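Side-chain contacts in amidase (PDB 5EWQ), which probably hydrolyses carboxylic acid amides to the carboxylate and ammonia, as amidase signature enzymes do: residues 245-250 and 489-494; 281-284 and 289-292; 239-244 and 275-280; 454-459 and 464-469. One frame throughout, in Å; residues are numbered along the deposited sequence.

Interaction 1: residues 245-250 and 489-494; sequences LGRVSR and FGEKEL
R247 reaches across to two residues, E491 and F489, and the two meetings differ. The inner part is R247 against E491, which is buried. With CG anti to the backbone N (chi1 -152°) and a bend at chi2, the R247 chain runs past E491 in the opposite direction. The guanidinium and carboxylate planes are then nearly parallel, 16° apart, but displaced. E491 OE1 alone of the two oxygens lies over a guanidinium face, off its centre and 3.8 Å from R247 NE. This is a long salt bridge of charges alone, since no N-H points at the oxygen. The other oxygen, OE2, lies beside the aliphatic part of the chain, 3.9 Å from R247 CG. It also accepts a hydrogen bond from the backbone N of S244. R247 NH2 is hydrogen-bonded to Y301 OH. The contact joins the loop after strand 239-242 to the start of helix 491-503, where G490 is the N-cap. E491, in the first turn of that helix, also packs on F277 of helix 270-280. The solvent side belongs to F489, which is exposed, though the approach is no longer. R247 NH1 comes to the edge of its ring, near the ring plane, 3.6 Å from F489 CD1. F489 CB is about as near, at 3.5 Å from R247 NH1. The guanidinium and ring planes are 45° apart, and no hydrogen bond links R247 to F489.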
loop_
_atom_site.group_PDB
_atom_site.type_symbol
_atom_site.label_atom_id
_atom_site.label_comp_id
_atom_site.label_asym_id
_atom_site.label_seq_id
_atom_site.Cartn_x
_atom_site.Cartn_y
_atom_site.Cartn_z
ATOM N N LEU A 245 13.691 -4.535 3.598
ATOM C CA LEU A 245 14.219 -3.268 4.089
ATOM C C LEU A 245 15.556 -2.948 3.430
ATOM O O LEU A 245 16.607 -3.412 3.871
ATOM C CB LEU A 245 14.369 -3.297 5.610
ATOM C CG LEU A 245 13.062 -3.253 6.405
ATOM C CD1 LEU A 245 13.337 -3.261 7.900
ATOM C CD2 LEU A 245 12.240 -2.033 6.015
ATOM N N GLY A 246 15.499 -2.151 2.367
ATOM C CA GLY A 246 16.681 -1.795 1.604
ATOM C C GLY A 246 16.428 -1.915 0.114
ATOM O O GLY A 246 17.194 -1.403 -0.702
ATOM N N ARG A 247 15.341 -2.594 -0.237
ATOM C CA ARG A 247 14.983 -2.812 -1.634
ATOM C C ARG A 247 14.436 -1.537 -2.270
ATOM O O ARG A 247 14.768 -1.206 -3.408
ATOM C CB ARG A 247 13.952 -3.935 -1.747
ATOM C CG ARG A 247 13.990 -4.700 -3.060
ATOM C CD ARG A 247 15.163 -5.668 -3.095
ATOM N NE ARG A 247 15.057 -6.619 -4.198
ATOM C CZ ARG A 247 15.872 -7.654 -4.371
ATOM N NH1 ARG A 247 16.857 -7.877 -3.512
ATOM N NH2 ARG A 247 15.701 -8.470 -5.404
ATOM N N VAL A 248 13.597 -0.825 -1.522
ATOM C CA VAL A 248 12.945 0.381 -2.023
ATOM C C VAL A 248 13.318 1.605 -1.188
ATOM O O VAL A 248 13.281 1.562 0.041
ATOM C CB VAL A 248 11.411 0.217 -2.033
ATOM C CG1 VAL A 248 10.735 1.496 -2.500
ATOM C CG2 VAL A 248 11.012 -0.953 -2.919
ATOM N N SER A 249 13.679 2.692 -1.864
ATOM C CA SER A 249 14.058 3.929 -1.189
ATOM C C SER A 249 12.862 4.601 -0.519
ATOM O O SER A 249 11.749 4.576 -1.043
ATOM C CB SER A 249 14.710 4.897 -2.178
ATOM O OG SER A 249 15.009 6.135 -1.557
ATOM N N ARG A 250 13.104 5.205 0.642
ATOM C CA ARG A 250 12.054 5.893 1.386
ATOM C C ARG A 250 12.155 7.406 1.218
ATOM O O ARG A 250 11.379 8.158 1.810
ATOM C CB ARG A 250 12.116 5.534 2.875
ATOM C CG ARG A 250 11.683 4.112 3.216
ATOM C CD ARG A 250 12.825 3.118 3.069
ATOM N NE ARG A 250 14.028 3.560 3.769
ATOM C CZ ARG A 250 14.237 3.407 5.072
ATOM N NH1 ARG A 250 13.317 2.824 5.831
ATOM N NH2 ARG A 250 15.364 3.841 5.620
ATOM N N PHE A 489 15.453 -10.620 0.807
ATOM C CA PHE A 489 15.753 -10.242 -0.574
ATOM C C PHE A 489 15.186 -11.245 -1.576
ATOM O O PHE A 489 15.711 -11.396 -2.678
ATOM C CB PHE A 489 17.264 -10.098 -0.780
ATOM C CG PHE A 489 17.918 -9.135 0.170
ATOM C CD1 PHE A 489 17.987 -7.784 -0.129
ATOM C CD2 PHE A 489 18.469 -9.580 1.361
ATOM C CE1 PHE A 489 18.590 -6.895 0.743
ATOM C CE2 PHE A 489 19.073 -8.698 2.236
ATOM C CZ PHE A 489 19.133 -7.354 1.927
ATOM N N GLY A 490 14.108 -11.921 -1.190
ATOM C CA GLY A 490 13.516 -12.948 -2.027
ATOM C C GLY A 490 12.170 -12.558 -2.604
ATOM O O GLY A 490 11.227 -13.349 -2.585
ATOM N N GLU A 491 12.079 -11.336 -3.119
ATOM C CA GLU A 491 10.853 -10.864 -3.752
ATOM C C GLU A 491 10.557 -11.647 -5.025
ATOM O O GLU A 491 9.399 -11.816 -5.406
ATOM C CB GLU A 491 10.948 -9.368 -4.069
ATOM C CG GLU A 491 10.763 -8.450 -2.869
ATOM C CD GLU A 491 12.009 -8.329 -2.009
ATOM O OE1 GLU A 491 12.980 -9.079 -2.241
ATOM O OE2 GLU A 491 12.016 -7.472 -1.101
ATOM N N LYS A 492 11.613 -12.123 -5.678
ATOM C CA LYS A 492 11.476 -12.893 -6.908
ATOM C C LYS A 492 10.750 -14.210 -6.659
ATOM O O LYS A 492 9.910 -14.628 -7.456
ATOM C CB LYS A 492 12.849 -13.161 -7.530
ATOM N N GLU A 493 11.076 -14.859 -5.546
ATOM C CA GLU A 493 10.459 -16.134 -5.201
ATOM C C GLU A 493 9.060 -15.927 -4.629
ATOM O O GLU A 493 8.175 -16.762 -4.819
ATOM C CB GLU A 493 11.331 -16.902 -4.206
ATOM C CG GLU A 493 10.880 -18.333 -3.964
ATOM C CD GLU A 493 11.795 -19.084 -3.016
ATOM O OE1 GLU A 493 11.664 -20.321 -2.917
ATOM O OE2 GLU A 493 12.644 -18.434 -2.370
ATOM N N LEU A 494 8.864 -14.811 -3.934
ATOM C CA LEU A 494 7.565 -14.494 -3.348
ATOM C C LEU A 494 6.501 -14.284 -4.418
ATOM O O LEU A 494 5.404 -14.835 -4.326
ATOM C CB LEU A 494 7.658 -13.253 -2.461
ATOM C CG LEU A 494 7.620 -13.505 -0.953
ATOM C CD1 LEU A 494 7.356 -12.211 -0.201
ATOM C CD2 LEU A 494 6.573 -14.555 -0.607
#

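Interaction 2: residues 281-284 and 289-292; sequences IGYD and MTEK
The loop that follows helix 270-280 turns back on itself here, so that Y283 and D284 meet T290 and E291 at the protein surface. The CA atoms of Y283 and T290 are 5.8 Å apart. T290 is the buried member of the contact. Its OG1 stands between the backbone N and the carbonyl carbon (chi1 63°), which turns it to the backbone of D284. D284 N gives it a weak hydrogen bond, 3.1 Å from N to OG1 and bent to 134°. The same hydroxyl is hydrogen-bonded to D287 O, inside the loop. Y283 lies further out. Its ring meets the T290 carbonyl obliquely, with CD1 3.3 Å from T290 O. E291 CG packs 3.6 Å from Y283 CE1. The E291 chain is extended beyond CG and brings OE1 to 3.2 Å from Y283 OH, with the ring and carboxylate planes 16° apart. The D284 carboxylate leads away from T290. OD2 is hydrogen-bonded to the hydroxyls of S249 and T251, which ties the loop to its neighbour. OD1 accepts a hydrogen bond from K286 N, two residues on, which is the defining bond of an Asx turn.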
loop_
_atom_site.group_PDB
_atom_site.type_symbol
_atom_site.label_atom_id
_atom_site.label_comp_id
_atom_site.label_asym_id
_atom_site.label_seq_id
_atom_site.Cartn_x
_atom_site.Cartn_y
_atom_site.Cartn_z
ATOM N N ILE A 281 11.984 -0.251 -7.058
ATOM C CA ILE A 281 13.289 -0.680 -6.570
ATOM C C ILE A 281 14.415 0.125 -7.206
ATOM O O ILE A 281 14.220 0.785 -8.227
ATOM C CB ILE A 281 13.531 -2.175 -6.842
ATOM C CG1 ILE A 281 13.556 -2.446 -8.348
ATOM C CG2 ILE A 281 12.470 -3.017 -6.160
ATOM C CD1 ILE A 281 13.801 -3.897 -8.706
ATOM N N GLY A 282 15.594 0.062 -6.597
ATOM C CA GLY A 282 16.750 0.774 -7.107
ATOM C C GLY A 282 17.693 1.206 -6.002
ATOM O O GLY A 282 17.509 0.846 -4.839
ATOM N N TYR A 283 18.708 1.980 -6.369
ATOM C CA TYR A 283 19.687 2.462 -5.406
ATOM C C TYR A 283 19.464 3.937 -5.092
ATOM O O TYR A 283 19.039 4.706 -5.953
ATOM C CB TYR A 283 21.109 2.240 -5.929
ATOM C CG TYR A 283 22.191 2.728 -4.993
ATOM C CD1 TYR A 283 22.582 1.968 -3.897
ATOM C CD2 TYR A 283 22.826 3.944 -5.207
ATOM C CE1 TYR A 283 23.572 2.409 -3.038
ATOM C CE2 TYR A 283 23.817 4.393 -4.354
ATOM C CZ TYR A 283 24.186 3.622 -3.272
ATOM O OH TYR A 283 25.173 4.063 -2.420
ATOM N N ASP A 284 19.753 4.322 -3.854
ATOM C CA ASP A 284 19.596 5.706 -3.426
ATOM C C ASP A 284 20.677 6.084 -2.419
ATOM O O ASP A 284 20.797 5.464 -1.362
ATOM C CB ASP A 284 18.208 5.923 -2.820
ATOM C CG ASP A 284 17.838 7.391 -2.712
ATOM O OD1 ASP A 284 18.717 8.254 -2.919
ATOM O OD2 ASP A 284 16.662 7.680 -2.413
HETATM N N MSE A 289 19.879 3.028 3.740
HETATM C CA MSE A 289 19.387 1.671 3.944
HETATM C C MSE A 289 19.424 0.874 2.643
HETATM O O MSE A 289 19.470 -0.356 2.659
HETATM C CB MSE A 289 17.964 1.697 4.506
HETATM C CG MSE A 289 17.615 0.494 5.363
HETATM SE SE MSE A 289 18.734 0.391 6.957
HETATM C CE MSE A 289 17.937 -1.183 7.787
ATOM N N THR A 290 19.410 1.582 1.517
ATOM C CA THR A 290 19.396 0.938 0.208
ATOM C C THR A 290 20.800 0.592 -0.280
ATOM O O THR A 290 21.001 0.318 -1.463
ATOM C CB THR A 290 18.712 1.827 -0.849
ATOM O OG1 THR A 290 19.461 3.036 -1.021
ATOM C CG2 THR A 290 17.293 2.168 -0.421
ATOM N N GLU A 291 21.767 0.609 0.632
ATOM C CA GLU A 291 23.128 0.204 0.300
ATOM C C GLU A 291 23.346 -1.261 0.659
ATOM O O GLU A 291 24.470 -1.764 0.616
ATOM C CB GLU A 291 24.149 1.091 1.015
ATOM C CG GLU A 291 24.167 2.529 0.518
ATOM C CD GLU A 291 25.307 3.338 1.102
ATOM O OE1 GLU A 291 25.430 4.531 0.753
ATOM O OE2 GLU A 291 26.081 2.782 1.911
ATOM N N LYS A 292 22.261 -1.939 1.017
ATOM C CA LYS A 292 22.303 -3.369 1.293
ATOM C C LYS A 292 21.922 -4.158 0.045
ATOM O O LYS A 292 21.902 -5.389 0.055
ATOM C CB LYS A 292 21.372 -3.725 2.453
ATOM C CG LYS A 292 21.766 -3.107 3.785
ATOM C CD LYS A 292 20.854 -3.586 4.905
ATOM C CE LYS A 292 21.297 -3.045 6.256
ATOM N NZ LYS A 292 20.442 -3.547 7.368
#

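Interaction 3: residues 239-244 and 275-280; sequences VGLRPS and TLFNAM
Strand 239-242 faces helix 270-280 with its closest CA pair, L241 and F277, 8.7 Å apart. The space between is spanned by three buried side chains. F277 leaves the helix with CG anti to the backbone N (chi1 -172°), which carries its ring out to the strand. L241 answers with one branch, CD2. That methyl stands over the centre of one ring face, 3.7 Å from the centroid of F277 and 14° off the ring normal. This is a CH-pi contact, and the two side chains cross at about a right angle. The nearest ring atom is CD1 of F277, 3.6 Å from L241 CD2. P243, just past the end of the strand, comes from another direction. Its CB meets the rim of the ring near the ring plane, 3.6 Å from F277 CE1 and 3.9 Å from F277 CZ. The ring thus has a methyl over a face and a proline carbon at an edge. P265 of the neighbouring strand 263-267 and E491 of helix 491-503 also touch F277, and the ring of Y301 meets it at a steep tilt. The helix is packed in this way on the central mixed sheet of the amidase fold. No hydrogen bond or charge pair joins the two segments, so their hold on each other rests on van der Waals and CH-pi contact, and depends on fit more than on polar direction.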
loop_
_atom_site.group_PDB
_atom_site.type_symbol
_atom_site.label_atom_id
_atom_site.label_comp_id
_atom_site.label_asym_id
_atom_site.label_seq_id
_atom_site.Cartn_x
_atom_site.Cartn_y
_atom_site.Cartn_z
ATOM N N VAL A 239 -3.956 -7.305 -3.830
ATOM C CA VAL A 239 -2.581 -7.749 -3.630
ATOM C C VAL A 239 -1.713 -6.623 -3.078
ATOM O O VAL A 239 -1.749 -5.499 -3.578
ATOM C CB VAL A 239 -1.965 -8.274 -4.944
ATOM C CG1 VAL A 239 -0.515 -8.688 -4.731
ATOM C CG2 VAL A 239 -2.782 -9.437 -5.484
ATOM N N GLY A 240 -0.938 -6.930 -2.043
ATOM C CA GLY A 240 -0.040 -5.960 -1.443
ATOM C C GLY A 240 1.298 -6.570 -1.075
ATOM O O GLY A 240 1.357 -7.656 -0.499
ATOM N N LEU A 241 2.379 -5.871 -1.408
ATOM C CA LEU A 241 3.722 -6.370 -1.133
ATOM C C LEU A 241 4.533 -5.424 -0.256
ATOM O O LEU A 241 4.621 -4.230 -0.533
ATOM C CB LEU A 241 4.483 -6.614 -2.440
ATOM C CG LEU A 241 5.971 -6.941 -2.272
ATOM C CD1 LEU A 241 6.186 -8.425 -2.005
ATOM C CD2 LEU A 241 6.784 -6.483 -3.473
ATOM N N ARG A 242 5.120 -5.966 0.806
ATOM C CA ARG A 242 6.129 -5.243 1.571
ATOM C C ARG A 242 7.507 -5.727 1.146
ATOM O O ARG A 242 7.845 -6.889 1.353
ATOM C CB ARG A 242 5.942 -5.440 3.076
ATOM C CG ARG A 242 7.096 -4.887 3.903
ATOM C CD ARG A 242 7.033 -5.344 5.352
ATOM N NE ARG A 242 8.224 -4.949 6.098
ATOM C CZ ARG A 242 8.321 -3.835 6.817
ATOM N NH1 ARG A 242 7.293 -3.003 6.896
ATOM N NH2 ARG A 242 9.444 -3.554 7.461
ATOM N N PRO A 243 8.305 -4.839 0.540
ATOM C CA PRO A 243 9.638 -5.229 0.070
ATOM C C PRO A 243 10.628 -5.393 1.218
ATOM O O PRO A 243 10.319 -5.031 2.354
ATOM C CB PRO A 243 10.040 -4.064 -0.836
ATOM C CG PRO A 243 9.321 -2.896 -0.261
ATOM C CD PRO A 243 8.008 -3.424 0.252
ATOM N N SER A 244 11.801 -5.941 0.920
ATOM C CA SER A 244 12.851 -6.078 1.922
ATOM C C SER A 244 13.372 -4.703 2.318
ATOM O O SER A 244 13.476 -3.809 1.479
ATOM C CB SER A 244 13.994 -6.949 1.396
ATOM O OG SER A 244 13.520 -8.215 0.976
ATOM N N THR A 275 4.799 -5.723 -11.694
ATOM C CA THR A 275 5.049 -4.763 -12.763
ATOM C C THR A 275 5.415 -3.401 -12.182
ATOM O O THR A 275 6.374 -2.764 -12.619
ATOM C CB THR A 275 3.823 -4.618 -13.683
ATOM O OG1 THR A 275 3.570 -5.865 -14.341
ATOM C CG2 THR A 275 4.063 -3.543 -14.726
ATOM N N LEU A 276 4.646 -2.966 -11.190
ATOM C CA LEU A 276 4.906 -1.707 -10.505
ATOM C C LEU A 276 6.181 -1.791 -9.673
ATOM O O LEU A 276 6.911 -0.809 -9.531
ATOM C CB LEU A 276 3.718 -1.331 -9.616
ATOM C CG LEU A 276 3.827 -0.027 -8.825
ATOM C CD1 LEU A 276 3.964 1.154 -9.766
ATOM C CD2 LEU A 276 2.623 0.147 -7.917
ATOM N N PHE A 277 6.445 -2.977 -9.133
ATOM C CA PHE A 277 7.589 -3.200 -8.254
ATOM C C PHE A 277 8.918 -3.064 -8.995
ATOM O O PHE A 277 9.968 -2.890 -8.376
ATOM C CB PHE A 277 7.483 -4.580 -7.600
ATOM C CG PHE A 277 8.511 -4.832 -6.536
ATOM C CD1 PHE A 277 8.579 -4.024 -5.414
ATOM C CD2 PHE A 277 9.397 -5.891 -6.649
ATOM C CE1 PHE A 277 9.522 -4.258 -4.429
ATOM C CE2 PHE A 277 10.341 -6.131 -5.668
ATOM C CZ PHE A 277 10.401 -5.315 -4.555
ATOM N N ASN A 278 8.866 -3.139 -10.321
ATOM C CA ASN A 278 10.064 -3.021 -11.145
ATOM C C ASN A 278 10.663 -1.617 -11.124
ATOM O O ASN A 278 11.881 -1.456 -11.191
ATOM C CB ASN A 278 9.758 -3.424 -12.589
ATOM C CG ASN A 278 9.550 -4.916 -12.748
ATOM O OD1 ASN A 278 10.114 -5.717 -12.003
ATOM N ND2 ASN A 278 8.739 -5.299 -13.727
ATOM N N ALA A 279 9.805 -0.606 -11.031
ATOM C CA ALA A 279 10.254 0.781 -11.101
ATOM C C ALA A 279 10.484 1.392 -9.723
ATOM O O ALA A 279 11.125 2.435 -9.601
ATOM C CB ALA A 279 9.253 1.619 -11.879
HETATM N N MSE A 280 9.957 0.749 -8.687
HETATM C CA MSE A 280 10.108 1.261 -7.329
HETATM C C MSE A 280 11.490 0.949 -6.769
HETATM O O MSE A 280 12.096 1.777 -6.087
HETATM C CB MSE A 280 9.035 0.682 -6.409
HETATM C CG MSE A 280 7.608 0.935 -6.860
HETATM SE SE MSE A 280 6.350 0.416 -5.467
HETATM C CE MSE A 280 7.567 -0.665 -4.394
#

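Interaction 4: residues 454-459 and 464-469; sequences EEVLLS and YPELAV
E466 and S459 bring the two segments together, with V456 beside them, and all three are buried. The polar contacts come first. E466 has CG anti to its own carbonyl carbon (chi1 -55°) and is extended beyond CG, so its carboxylate reaches from the strand to the start of helix 457-462. E466 OE2 and S459 OG are modelled too close together, and the detail of that meeting is doubtful. At the backbone, S459 O lies 3.0 Å from Y464 N and 3.9 Å from Y464 CB, where the chain leaves the short helix. The Y464 side chain leads off elsewhere, and its OH is hydrogen-bonded to N437 of helix 418-437.

Carbon contacts surround the carboxylate. V456 comes across E466 at about a right angle and touches it with one methyl, CG1, which is 3.6 Å from E466 OE1. On the S459 side the methylene takes part, with S459 CB 4.0 Å from E466 CG.

Charge is the third element. E466 OE1 is close to the carboxylate of E224, and R242 packs against E466 while making a long, weak ion pair with E224. Two acids so near each other in a buried place might share a proton, or one might hold its proton more firmly.

Helix 457-462 follows strand 447-451 and leads into strand 466-473. These strands are parallel, with strand 479-485 between them in the sheet, so the contact lies in a beta-alpha-beta crossover that skips one strand.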
loop_
_atom_site.group_PDB
_atom_site.type_symbol
_atom_site.label_atom_id
_atom_site.label_comp_id
_atom_site.label_asym_id
_atom_site.label_seq_id
_atom_site.Cartn_x
_atom_site.Cartn_y
_atom_site.Cartn_z
ATOM N N GLU A 454 -2.065 -11.319 11.210
ATOM C CA GLU A 454 -1.876 -11.913 12.529
ATOM C C GLU A 454 -0.402 -12.040 12.917
ATOM O O GLU A 454 -0.059 -11.967 14.097
ATOM C CB GLU A 454 -2.551 -13.284 12.590
ATOM C CG GLU A 454 -4.062 -13.230 12.440
ATOM C CD GLU A 454 -4.696 -14.606 12.391
ATOM O OE1 GLU A 454 -3.956 -15.608 12.479
ATOM O OE2 GLU A 454 -5.936 -14.684 12.262
ATOM N N GLU A 455 0.467 -12.228 11.927
ATOM C CA GLU A 455 1.894 -12.396 12.193
ATOM C C GLU A 455 2.750 -11.491 11.310
ATOM O O GLU A 455 3.430 -11.964 10.400
ATOM C CB GLU A 455 2.308 -13.857 11.987
ATOM C CG GLU A 455 1.531 -14.859 12.828
ATOM C CD GLU A 455 1.766 -14.685 14.316
ATOM O OE1 GLU A 455 2.873 -14.253 14.700
ATOM O OE2 GLU A 455 0.839 -14.977 15.102
ATOM N N VAL A 456 2.726 -10.192 11.588
ATOM C CA VAL A 456 3.478 -9.227 10.792
ATOM C C VAL A 456 4.643 -8.637 11.581
ATOM O O VAL A 456 5.629 -8.179 11.002
ATOM C CB VAL A 456 2.570 -8.083 10.297
ATOM C CG1 VAL A 456 3.285 -7.244 9.250
ATOM C CG2 VAL A 456 1.288 -8.645 9.727
ATOM N N LEU A 457 4.524 -8.663 12.906
ATOM C CA LEU A 457 5.514 -8.066 13.800
ATOM C C LEU A 457 6.940 -8.537 13.527
ATOM O O LEU A 457 7.869 -7.731 13.481
ATOM C CB LEU A 457 5.151 -8.363 15.258
ATOM C CG LEU A 457 6.157 -7.908 16.317
ATOM C CD1 LEU A 457 6.383 -6.408 16.236
ATOM C CD2 LEU A 457 5.693 -8.310 17.710
ATOM N N LEU A 458 7.108 -9.841 13.336
ATOM C CA LEU A 458 8.435 -10.421 13.164
ATOM C C LEU A 458 9.031 -10.119 11.792
ATOM O O LEU A 458 10.188 -9.711 11.686
ATOM C CB LEU A 458 8.383 -11.933 13.386
ATOM C CG LEU A 458 7.811 -12.387 14.731
ATOM C CD1 LEU A 458 7.886 -13.897 14.865
ATOM C CD2 LEU A 458 8.536 -11.708 15.880
ATOM N N SER A 459 8.239 -10.322 10.744
ATOM C CA SER A 459 8.719 -10.145 9.376
ATOM C C SER A 459 9.018 -8.684 9.049
ATOM O O SER A 459 9.854 -8.392 8.192
ATOM C CB SER A 459 7.699 -10.706 8.381
ATOM O OG SER A 459 6.432 -10.092 8.543
ATOM N N TYR A 464 12.108 -8.946 6.368
ATOM C CA TYR A 464 11.709 -9.954 5.393
ATOM C C TYR A 464 10.486 -9.497 4.603
ATOM O O TYR A 464 9.608 -8.825 5.146
ATOM C CB TYR A 464 11.428 -11.288 6.090
ATOM C CG TYR A 464 12.678 -12.067 6.433
ATOM C CD1 TYR A 464 13.601 -11.572 7.342
ATOM C CD2 TYR A 464 12.930 -13.302 5.851
ATOM C CE1 TYR A 464 14.744 -12.281 7.658
ATOM C CE2 TYR A 464 14.068 -14.019 6.160
ATOM C CZ TYR A 464 14.972 -13.504 7.065
ATOM O OH TYR A 464 16.107 -14.214 7.376
ATOM N N PRO A 465 10.429 -9.857 3.312
ATOM C CA PRO A 465 9.338 -9.430 2.430
ATOM C C PRO A 465 8.001 -10.100 2.749
ATOM O O PRO A 465 7.970 -11.230 3.234
ATOM C CB PRO A 465 9.831 -9.842 1.041
ATOM C CG PRO A 465 10.742 -10.987 1.297
ATOM C CD PRO A 465 11.429 -10.666 2.593
ATOM N N GLU A 466 6.910 -9.392 2.472
ATOM C CA GLU A 466 5.565 -9.901 2.713
ATOM C C GLU A 466 4.693 -9.706 1.481
ATOM O O GLU A 466 4.729 -8.649 0.854
ATOM C CB GLU A 466 4.929 -9.199 3.913
ATOM C CG GLU A 466 5.739 -9.275 5.194
ATOM C CD GLU A 466 5.283 -8.256 6.217
ATOM O OE1 GLU A 466 4.414 -7.425 5.877
ATOM O OE2 GLU A 466 5.793 -8.282 7.356
ATOM N N LEU A 467 3.905 -10.720 1.136
ATOM C CA LEU A 467 3.029 -10.634 -0.028
ATOM C C LEU A 467 1.601 -11.061 0.301
ATOM O O LEU A 467 1.354 -12.215 0.652
ATOM C CB LEU A 467 3.577 -11.487 -1.175
ATOM C CG LEU A 467 2.786 -11.425 -2.483
ATOM C CD1 LEU A 467 2.756 -10.005 -3.023
ATOM C CD2 LEU A 467 3.366 -12.382 -3.511
ATOM N N ALA A 468 0.666 -10.125 0.176
ATOM C CA ALA A 468 -0.739 -10.396 0.463
ATOM C C ALA A 468 -1.501 -10.791 -0.798
ATOM O O ALA A 468 -1.435 -10.103 -1.815
ATOM C CB ALA A 468 -1.385 -9.183 1.110
ATOM N N VAL A 469 -2.221 -11.906 -0.724
ATOM C CA VAL A 469 -3.009 -12.403 -1.849
ATOM C C VAL A 469 -4.423 -12.748 -1.384
ATOM O O VAL A 469 -4.590 -13.437 -0.378
ATOM C CB VAL A 469 -2.355 -13.650 -2.494
ATOM C CG1 VAL A 469 -3.209 -14.181 -3.636
ATOM C CG2 VAL A 469 -0.950 -13.328 -2.985
#

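Overall arrangement
Interactions 3 and 4 are buried, interaction 1 is partly buried, and interaction 2 lies at the surface. Interactions 3 and 4 share the central sheet: strands 239-242 and 466-473 are neighbours, joined by backbone hydrogen bonds between G240 and A468 and between R242 and E466. Interaction 3 is apolar, whereas interaction 4 places a carboxylate in the interior. Interaction 1 adjoins both. E491 ties it to interaction 3, while L494 packs on P465 and L467. Interaction 1 mixes a long salt bridge with packing of R247 on an exposed phenylalanine. Interaction 2 meets interaction 1 through S249 and D284; it has one weak hydrogen bond and the packing of a tyrosine on E291. Interactions 2 and 4 do not touch; their centres are about 21 Å apart.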